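Local coordinates for protein nicotinamide-nucleotide adenylyltransferase NadR family / Ribosylnicotinamide kinase (Lactococcus lactis subsp. cremoris, PDB 6GYE) that binds nicotinamide riboside and probably phosphorylates it, and may also adenylylate the resulting nucleotide on the way to NAD+, at residues D259-L271 and E282-M294. Residues are numbered along the deposited sequence; the frame is centred on the assembly and turned at random. Where two conformers were deposited one is given.
Sequences DTDAIVTRVYAKL and EPLFRKTIADERM. With NNR (Nicotinamide riboside), chain I.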
ATOM      1  N   ASP A 259     -12.496  -4.092 -11.354  1.00 46.57           N
ATOM      2  CA  ASP A 259     -13.807  -4.152 -12.006  1.00 43.66           C
ATOM      3  C   ASP A 259     -14.875  -3.912 -10.940  1.00 47.45           C
ATOM      4  O   ASP A 259     -15.355  -4.848 -10.278  1.00 44.03           O
ATOM      5  CB  ASP A 259     -14.000  -5.494 -12.708  1.00 48.21           C
ATOM      6  CG  ASP A 259     -15.150  -5.465 -13.719  1.00 54.41           C
ATOM      7  OD1 ASP A 259     -15.916  -4.477 -13.705  1.00 55.81           O
ATOM      8  OD2 ASP A 259     -15.271  -6.405 -14.541  1.00 53.10           O
ATOM      9  N   THR A 260     -15.241  -2.635 -10.772  1.00 40.76           N
ATOM     10  CA  THR A 260     -16.232  -2.135  -9.809  1.00 47.48           C
ATOM     11  C   THR A 260     -15.755  -2.239  -8.360  1.00 45.67           C
ATOM     12  O   THR A 260     -14.705  -2.823  -8.070  1.00 46.69           O
ATOM     13  CB  THR A 260     -17.610  -2.830  -9.951  1.00 49.79           C
ATOM     14  OG1 THR A 260     -17.595  -4.124  -9.348  1.00 54.54           O
ATOM     15  CG2 THR A 260     -18.026  -2.966 -11.395  1.00 45.49           C
ATOM     16  N   ASP A 261     -16.522  -1.657  -7.448  1.00 46.16           N
ATOM     17  CA  ASP A 261     -16.113  -1.491  -6.058  1.00 47.92           C
ATOM     18  C   ASP A 261     -17.376  -1.335  -5.203  1.00 48.87           C
ATOM     19  O   ASP A 261     -18.491  -1.557  -5.688  1.00 51.83           O
ATOM     20  CB  ASP A 261     -15.205  -0.269  -5.927  1.00 48.56           C
ATOM     21  CG  ASP A 261     -15.994   1.015  -5.979  1.00 55.85           C
ATOM     22  OD1 ASP A 261     -16.996   1.080  -6.735  1.00 57.11           O
ATOM     23  OD2 ASP A 261     -15.651   1.938  -5.223  1.00 62.26           O
ATOM     24  N   ALA A 262     -17.212  -0.874  -3.954  1.00 54.49           N
ATOM     25  CA  ALA A 262     -18.371  -0.772  -3.065  1.00 54.83           C
ATOM     26  C   ALA A 262     -19.309   0.364  -3.469  1.00 58.17           C
ATOM     27  O   ALA A 262     -20.528   0.256  -3.265  1.00 54.06           O
ATOM     28  CB  ALA A 262     -17.919  -0.609  -1.609  1.00 54.30           C
ATOM     29  N   ILE A 263     -18.781   1.441  -4.061  1.00 48.13           N
ATOM     30  CA  ILE A 263     -19.657   2.516  -4.530  1.00 57.96           C
ATOM     31  C   ILE A 263     -20.634   1.986  -5.574  1.00 54.75           C
ATOM     32  O   ILE A 263     -21.831   2.291  -5.545  1.00 55.87           O
ATOM     33  CB  ILE A 263     -18.828   3.696  -5.073  1.00 55.16           C
ATOM     34  CG1 ILE A 263     -18.082   4.367  -3.927  1.00 57.27           C
ATOM     35  CG2 ILE A 263     -19.726   4.703  -5.791  1.00 55.87           C
ATOM     36  CD1 ILE A 263     -17.394   5.607  -4.304  1.00 61.09           C
ATOM     37  N   VAL A 264     -20.132   1.199  -6.527  1.00 51.68           N
ATOM     38  CA  VAL A 264     -21.008   0.590  -7.524  1.00 53.28           C
ATOM     39  C   VAL A 264     -22.087  -0.246  -6.843  1.00 54.60           C
ATOM     40  O   VAL A 264     -23.279  -0.119  -7.150  1.00 63.58           O
ATOM     41  CB  VAL A 264     -20.187  -0.241  -8.526  1.00 55.97           C
ATOM     42  CG1 VAL A 264     -21.101  -1.120  -9.383  1.00 44.83           C
ATOM     43  CG2 VAL A 264     -19.361   0.685  -9.396  1.00 53.88           C
ATOM     44  N   THR A 265     -21.693  -1.103  -5.895  1.00 51.59           N
ATOM     45  CA  THR A 265     -22.696  -1.887  -5.175  1.00 48.37           C
ATOM     46  C   THR A 265     -23.647  -0.985  -4.405  1.00 53.98           C
ATOM     47  O   THR A 265     -24.837  -1.294  -4.293  1.00 56.33           O
ATOM     48  CB  THR A 265     -22.031  -2.864  -4.210  1.00 52.59           C
ATOM     49  OG1 THR A 265     -21.119  -3.686  -4.934  1.00 54.40           O
ATOM     50  CG2 THR A 265     -23.091  -3.787  -3.510  1.00 48.75           C
ATOM     51  N   ARG A 266     -23.145   0.146  -3.892  1.00 55.87           N
ATOM     52  CA  ARG A 266     -23.996   1.065  -3.148  1.00 57.95           C
ATOM     53  C   ARG A 266     -25.016   1.741  -4.050  1.00 58.03           C
ATOM     54  O   ARG A 266     -26.102   2.110  -3.592  1.00 59.33           O
ATOM     55  CB  ARG A 266     -23.139   2.107  -2.422  1.00 53.63           C
ATOM     56  CG  ARG A 266     -23.902   2.919  -1.377  1.00 57.33           C
ATOM     57  CD  ARG A 266     -22.983   3.898  -0.628  1.00 62.46           C
ATOM     58  NE  ARG A 266     -23.703   4.694   0.374  1.00 69.22           N
ATOM     59  CZ  ARG A 266     -24.157   5.925   0.170  1.00 76.74           C
ATOM     60  NH1 ARG A 266     -23.963   6.514  -0.997  1.00 81.06           N
ATOM     61  NH2 ARG A 266     -24.792   6.576   1.135  1.00 82.94           N
ATOM     62  N   VAL A 267     -24.692   1.924  -5.323  1.00 56.19           N
ATOM     63  CA  VAL A 267     -25.677   2.467  -6.241  1.00 57.66           C
ATOM     64  C   VAL A 267     -26.817   1.475  -6.436  1.00 62.75           C
ATOM     65  O   VAL A 267     -27.997   1.838  -6.338  1.00 69.23           O
ATOM     66  CB  VAL A 267     -25.016   2.852  -7.574  1.00 61.41           C
ATOM     67  CG1 VAL A 267     -26.081   3.222  -8.586  1.00 60.59           C
ATOM     68  CG2 VAL A 267     -24.020   4.010  -7.371  1.00 54.24           C
ATOM     69  N   TYR A 268     -26.489   0.199  -6.691  1.00 55.79           N
ATOM     70  CA  TYR A 268     -27.547  -0.798  -6.841  1.00 54.76           C
ATOM     71  C   TYR A 268     -28.389  -0.903  -5.579  1.00 62.31           C
ATOM     72  O   TYR A 268     -29.626  -0.923  -5.652  1.00 63.36           O
ATOM     73  CB  TYR A 268     -26.965  -2.159  -7.207  1.00 57.49           C
ATOM     74  CG  TYR A 268     -26.487  -2.244  -8.633  1.00 64.17           C
ATOM     75  CD1 TYR A 268     -27.357  -1.992  -9.693  1.00 61.30           C
ATOM     76  CD2 TYR A 268     -25.164  -2.572  -8.928  1.00 59.78           C
ATOM     77  CE1 TYR A 268     -26.920  -2.052 -11.009  1.00 60.43           C
ATOM     78  CE2 TYR A 268     -24.720  -2.656 -10.248  1.00 55.42           C
ATOM     79  CZ  TYR A 268     -25.598  -2.390 -11.281  1.00 61.94           C
ATOM     80  OH  TYR A 268     -25.161  -2.466 -12.586  1.00 68.06           O
ATOM     81  N   ALA A 269     -27.739  -0.945  -4.410  1.00 61.72           N
ATOM     82  CA  ALA A 269     -28.484  -1.041  -3.158  1.00 65.29           C
ATOM     83  C   ALA A 269     -29.443   0.131  -2.997  1.00 62.68           C
ATOM     84  O   ALA A 269     -30.611  -0.063  -2.632  1.00 63.93           O
ATOM     85  CB  ALA A 269     -27.524  -1.110  -1.968  1.00 65.73           C
ATOM     86  N   LYS A 270     -28.978   1.350  -3.296  1.00 62.54           N
ATOM     87  CA  LYS A 270     -29.834   2.526  -3.152  1.00 70.02           C
ATOM     88  C   LYS A 270     -31.037   2.437  -4.077  1.00 71.26           C
ATOM     89  O   LYS A 270     -32.151   2.808  -3.693  1.00 78.53           O
ATOM     90  CB  LYS A 270     -29.031   3.806  -3.417  1.00 72.21           C
ATOM     91  CG  LYS A 270     -29.792   5.101  -3.162  1.00 76.91           C
ATOM     92  CD  LYS A 270     -30.181   5.248  -1.685  1.00 83.83           C
ATOM     93  CE  LYS A 270     -30.619   6.669  -1.336  1.00 90.35           C
ATOM     94  NZ  LYS A 270     -29.459   7.522  -0.885  1.00 96.97           N
ATOM     95  N   LEU A 271     -30.839   1.916  -5.288  1.00 70.69           N
ATOM     96  CA  LEU A 271     -31.916   1.866  -6.270  1.00 62.81           C
ATOM     97  C   LEU A 271     -32.911   0.755  -6.000  1.00 71.17           C
ATOM     98  O   LEU A 271     -34.092   0.909  -6.315  1.00 76.15           O
ATOM     99  CB  LEU A 271     -31.356   1.691  -7.677  1.00 64.89           C
ATOM    100  CG  LEU A 271     -30.648   2.920  -8.240  1.00 69.52           C
ATOM    101  CD1 LEU A 271     -30.225   2.678  -9.668  1.00 62.75           C
ATOM    102  CD2 LEU A 271     -31.601   4.076  -8.160  1.00 68.55           C
ATOM    103  N   GLU A 282     -25.563   0.761   5.515  1.00 77.17           N
ATOM    104  CA  GLU A 282     -24.752   1.975   5.430  1.00 77.77           C
ATOM    105  C   GLU A 282     -23.449   1.898   6.215  1.00 77.75           C
ATOM    106  O   GLU A 282     -22.411   2.301   5.668  1.00 79.16           O
ATOM    107  CB  GLU A 282     -25.595   3.181   5.875  1.00 83.53           C
ATOM    108  CG  GLU A 282     -26.289   3.931   4.745  1.00 94.01           C
ATOM    109  CD  GLU A 282     -25.313   4.643   3.812  1.00110.29           C
ATOM    110  OE1 GLU A 282     -24.591   3.957   3.047  1.00100.03           O
ATOM    111  OE2 GLU A 282     -25.265   5.895   3.851  1.00124.40           O
ATOM    112  N   PRO A 283     -23.413   1.427   7.470  1.00 79.39           N
ATOM    113  CA  PRO A 283     -22.112   1.331   8.157  1.00 77.17           C
ATOM    114  C   PRO A 283     -21.094   0.484   7.415  1.00 77.80           C
ATOM    115  O   PRO A 283     -19.933   0.888   7.300  1.00 86.39           O
ATOM    116  CB  PRO A 283     -22.483   0.730   9.518  1.00 79.62           C
ATOM    117  CG  PRO A 283     -23.899   1.141   9.726  1.00 69.12           C
ATOM    118  CD  PRO A 283     -24.525   1.062   8.370  1.00 67.13           C
ATOM    119  N   LEU A 284     -21.492  -0.675   6.895  1.00 72.95           N
ATOM    120  CA  LEU A 284     -20.548  -1.499   6.146  1.00 64.63           C
ATOM    121  C   LEU A 284     -20.117  -0.811   4.848  1.00 70.16           C
ATOM    122  O   LEU A 284     -18.953  -0.923   4.438  1.00 66.70           O
ATOM    123  CB  LEU A 284     -21.152  -2.875   5.867  1.00 55.16           C
ATOM    124  CG  LEU A 284     -20.315  -3.812   4.992  1.00 59.01           C
ATOM    125  CD1 LEU A 284     -18.953  -4.126   5.615  1.00 58.47           C
ATOM    126  CD2 LEU A 284     -21.077  -5.083   4.676  1.00 54.49           C
ATOM    127  N   PHE A 285     -21.031  -0.099   4.182  1.00 69.02           N
ATOM    128  CA  PHE A 285     -20.631   0.674   3.006  1.00 65.67           C
ATOM    129  C   PHE A 285     -19.563   1.696   3.369  1.00 67.10           C
ATOM    130  O   PHE A 285     -18.516   1.769   2.719  1.00 67.84           O
ATOM    131  CB  PHE A 285     -21.833   1.389   2.380  1.00 64.34           C
ATOM    132  CG  PHE A 285     -22.635   0.546   1.430  1.00 64.63           C
ATOM    133  CD1 PHE A 285     -22.044  -0.019   0.313  1.00 63.03           C
ATOM    134  CD2 PHE A 285     -23.990   0.347   1.642  1.00 62.14           C
ATOM    135  CE1 PHE A 285     -22.784  -0.788  -0.567  1.00 65.68           C
ATOM    136  CE2 PHE A 285     -24.734  -0.411   0.770  1.00 61.76           C
ATOM    137  CZ  PHE A 285     -24.134  -0.986  -0.336  1.00 63.68           C
ATOM    138  N   ARG A 286     -19.826   2.497   4.413  0.59 67.51           N
ATOM    139  CA  ARG A 286     -18.923   3.580   4.793  0.59 70.99           C
ATOM    140  C   ARG A 286     -17.554   3.038   5.179  0.59 70.47           C
ATOM    141  O   ARG A 286     -16.522   3.534   4.712  0.59 71.60           O
ATOM    142  CB  ARG A 286     -19.525   4.399   5.944  0.59 75.07           C
ATOM    143  CG  ARG A 286     -20.852   5.086   5.620  0.59 78.87           C
ATOM    144  CD  ARG A 286     -21.174   6.242   6.576  0.59 87.60           C
ATOM    145  NE  ARG A 286     -21.168   5.841   7.981  0.59 88.89           N
ATOM    146  CZ  ARG A 286     -22.219   5.338   8.618  0.59 81.14           C
ATOM    147  NH1 ARG A 286     -23.366   5.173   7.974  0.59 76.94           N
ATOM    148  NH2 ARG A 286     -22.118   4.994   9.894  0.59 81.68           N
ATOM    149  N   LYS A 287     -17.526   2.028   6.048  1.00 68.42           N
ATOM    150  CA  LYS A 287     -16.270   1.365   6.384  1.00 69.96           C
ATOM    151  C   LYS A 287     -15.521   0.923   5.122  1.00 71.59           C
ATOM    152  O   LYS A 287     -14.355   1.281   4.916  1.00 74.06           O
ATOM    153  CB  LYS A 287     -16.569   0.170   7.297  1.00 75.78           C
ATOM    154  CG  LYS A 287     -15.440  -0.336   8.177  1.00 79.16           C
ATOM    155  CD  LYS A 287     -14.548  -1.319   7.437  1.00 89.92           C
ATOM    156  CE  LYS A 287     -13.305  -1.685   8.250  1.00103.14           C
ATOM    157  NZ  LYS A 287     -12.379  -2.619   7.523  1.00104.85           N
ATOM    158  N   THR A 288     -16.197   0.202   4.229  1.00 71.55           N
ATOM    159  CA  THR A 288     -15.501  -0.340   3.067  1.00 64.54           C
ATOM    160  C   THR A 288     -15.047   0.755   2.105  1.00 67.40           C
ATOM    161  O   THR A 288     -13.917   0.718   1.603  1.00 59.31           O
ATOM    162  CB  THR A 288     -16.385  -1.349   2.357  1.00 57.38           C
ATOM    163  OG1 THR A 288     -16.799  -2.355   3.301  1.00 61.15           O
ATOM    164  CG2 THR A 288     -15.623  -1.985   1.179  1.00 49.19           C
ATOM    165  N   ILE A 289     -15.906   1.736   1.828  1.00 69.48           N
ATOM    166  CA  ILE A 289     -15.514   2.796   0.911  1.00 67.01           C
ATOM    167  C   ILE A 289     -14.342   3.578   1.492  1.00 69.13           C
ATOM    168  O   ILE A 289     -13.450   4.023   0.759  1.00 66.91           O
ATOM    169  CB  ILE A 289     -16.721   3.697   0.587  1.00 68.00           C
ATOM    170  CG1 ILE A 289     -17.733   2.923  -0.267  1.00 64.96           C
ATOM    171  CG2 ILE A 289     -16.268   4.974  -0.145  1.00 59.88           C
ATOM    172  CD1 ILE A 289     -19.062   3.656  -0.461  1.00 66.07           C
ATOM    173  N   ALA A 290     -14.307   3.729   2.816  1.00 65.29           N
ATOM    174  CA  ALA A 290     -13.187   4.399   3.467  1.00 67.67           C
ATOM    175  C   ALA A 290     -11.866   3.654   3.317  1.00 69.65           C
ATOM    176  O   ALA A 290     -10.809   4.280   3.445  1.00 73.13           O
ATOM    177  CB  ALA A 290     -13.480   4.584   4.956  1.00 62.94           C
ATOM    178  N   ASP A 291     -11.894   2.343   3.083  1.00 61.59           N
ATOM    179  CA  ASP A 291     -10.675   1.562   2.924  1.00 64.23           C
ATOM    180  C   ASP A 291     -10.206   1.486   1.485  1.00 63.20           C
ATOM    181  O   ASP A 291      -9.245   0.766   1.204  1.00 74.02           O
ATOM    182  CB  ASP A 291     -10.871   0.133   3.438  1.00 64.35           C
ATOM    183  CG  ASP A 291     -10.975   0.060   4.933  1.00 81.61           C
ATOM    184  OD1 ASP A 291     -10.572   1.031   5.607  1.00 90.56           O
ATOM    185  OD2 ASP A 291     -11.458  -0.977   5.437  1.00 82.56           O
ATOM    186  N   GLU A 292     -10.896   2.140   0.564  1.00 60.02           N
ATOM    187  CA  GLU A 292     -10.519   2.098  -0.839  1.00 57.83           C
ATOM    188  C   GLU A 292      -9.575   3.243  -1.175  1.00 61.93           C
ATOM    189  O   GLU A 292      -9.740   4.366  -0.690  1.00 63.60           O
ATOM    190  CB  GLU A 292     -11.757   2.153  -1.726  1.00 52.04           C
ATOM    191  CG  GLU A 292     -12.697   0.974  -1.506  1.00 52.29           C
ATOM    192  CD  GLU A 292     -13.837   0.947  -2.512  1.00 57.50           C
ATOM    193  OE1 GLU A 292     -13.813   1.804  -3.419  1.00 60.70           O
ATOM    194  OE2 GLU A 292     -14.735   0.073  -2.409  1.00 59.44           O
ATOM    195  N   ARG A 293      -8.566   2.941  -1.984  1.00 60.44           N
ATOM    196  CA  ARG A 293      -7.629   3.934  -2.491  1.00 60.16           C
ATOM    197  C   ARG A 293      -7.723   3.887  -4.004  1.00 59.63           C
ATOM    198  O   ARG A 293      -7.323   2.894  -4.610  1.00 64.21           O
ATOM    199  CB  ARG A 293      -6.195   3.645  -2.040  1.00 67.39           C
ATOM    200  CG  ARG A 293      -6.031   3.205  -0.612  1.00 74.34           C
ATOM    201  CD  ARG A 293      -5.810   4.383   0.291  1.00 88.71           C
ATOM    202  NE  ARG A 293      -5.743   3.999   1.699  1.00101.56           N
ATOM    203  CZ  ARG A 293      -6.784   4.010   2.526  1.00 98.05           C
ATOM    204  NH1 ARG A 293      -7.979   4.374   2.079  1.00 89.42           N
ATOM    205  NH2 ARG A 293      -6.631   3.654   3.795  1.00100.04           N
ATOM    206  N   MET A 294      -8.208   4.958  -4.626  1.00 61.31           N
ATOM    207  CA  MET A 294      -8.338   5.010  -6.076  1.00 59.44           C
ATOM    208  C   MET A 294      -7.590   6.212  -6.626  1.00 59.15           C
ATOM    209  O   MET A 294      -7.703   7.322  -6.095  1.00 61.43           O
ATOM    210  CB  MET A 294      -9.808   5.057  -6.489  1.00 55.32           C
ATOM    211  CG  MET A 294     -10.515   3.741  -6.184  1.00 54.66           C
ATOM    212  SD  MET A 294     -12.278   3.793  -6.472  1.00 60.98           S
ATOM    213  CE  MET A 294     -12.823   4.854  -5.143  1.00 58.98           C
TER
HETATM  214  O2R NNR I 407      -5.937  -4.793   0.554  1.00123.74           O
HETATM  215  C2R NNR I 407      -5.751  -3.371   0.571  1.00128.62           C
HETATM  216  C3R NNR I 407      -5.091  -2.878   1.853  1.00136.46           C
HETATM  217  O3R NNR I 407      -4.807  -3.939   2.774  1.00135.39           O
HETATM  218  C4R NNR I 407      -6.070  -1.900   2.483  1.00135.26           C
HETATM  219  C5R NNR I 407      -5.451  -0.517   2.631  1.00124.29           C
HETATM  220  O5R NNR I 407      -6.418   0.382   3.185  1.00117.82           O
HETATM  221  O4R NNR I 407      -7.223  -1.824   1.640  1.00135.60           O
HETATM  222  C1R NNR I 407      -7.101  -2.675   0.496  1.00125.15           C
HETATM  223  N1  NNR I 407      -7.176  -1.875  -0.727  1.00110.23           N
HETATM  224  C2  NNR I 407      -8.319  -1.841  -1.426  1.00 95.13           C
HETATM  225  C6  NNR I 407      -6.101  -1.187  -1.134  1.00107.57           C
HETATM  226  C5  NNR I 407      -6.144  -0.419  -2.292  1.00 94.80           C
HETATM  227  C4  NNR I 407      -7.316  -0.367  -3.033  1.00 85.89           C
HETATM  228  C3  NNR I 407      -8.417  -1.088  -2.590  1.00 92.92           C
HETATM  229  C7  NNR I 407      -9.701  -1.058  -3.364  1.00 99.30           C
HETATM  230  O7  NNR I 407     -10.488  -1.983  -3.253  1.00 82.61           O
HETATM  231  N7  NNR I 407      -9.949  -0.015  -4.156  1.00101.54           N
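One face of the Phe285 ring carries the side chain of Arg266, whose CG stands 3.7 Å above the ring centroid, only 4° off the normal, in a CH-pi contact. Ala262 O and Ala269 CB approach the ring obliquely, and Phe285 sits as a knob among Ala262, Thr265, Arg266 and Ala269. The Arg266 guanidinium, nearly perpendicular to the ring, has Glu282 and Phe285 CB at its own edge. The grip on the carboxylate is side-on: Arg266 NE donates to Glu282 OE1 (2.9 Å) and Arg266 NH2 to Glu282 OE2 (2.8 Å), both acceptors lying close to the guanidinium plane. With CG anti to the backbone N (chi1 -167°) and the chain extended as far as NE, Arg266 passes across Phe285 to this salt bridge, while its NH1 pairs with Glu333. An alanine here would probably take the CG contact from over the middle of the Phe285 ring and leave the carboxylates of Glu282 and Glu333 without the guanidinium they share. Nearer the pocket, Ile289 CD1 packs on Ile263 CG1 at 3.7 Å. Beyond the helix end, Glu292 OE2 accepts from Ala262 N (3.1 Å) through its syn lone pair. Glu292 OE1 lies 2.6 Å from Asp261 OD2; Asp261 caps helix 262-271 through OD1, which accepts from Val264 N. The antiparallel helices, crossing at -157° with axes 10.0 Å apart, thus bring the N-cap of one beside the loop after the other, where Asp291, Glu292 and Arg293 line the nicotinamide riboside pocket of this P-loop NTPase-type domain.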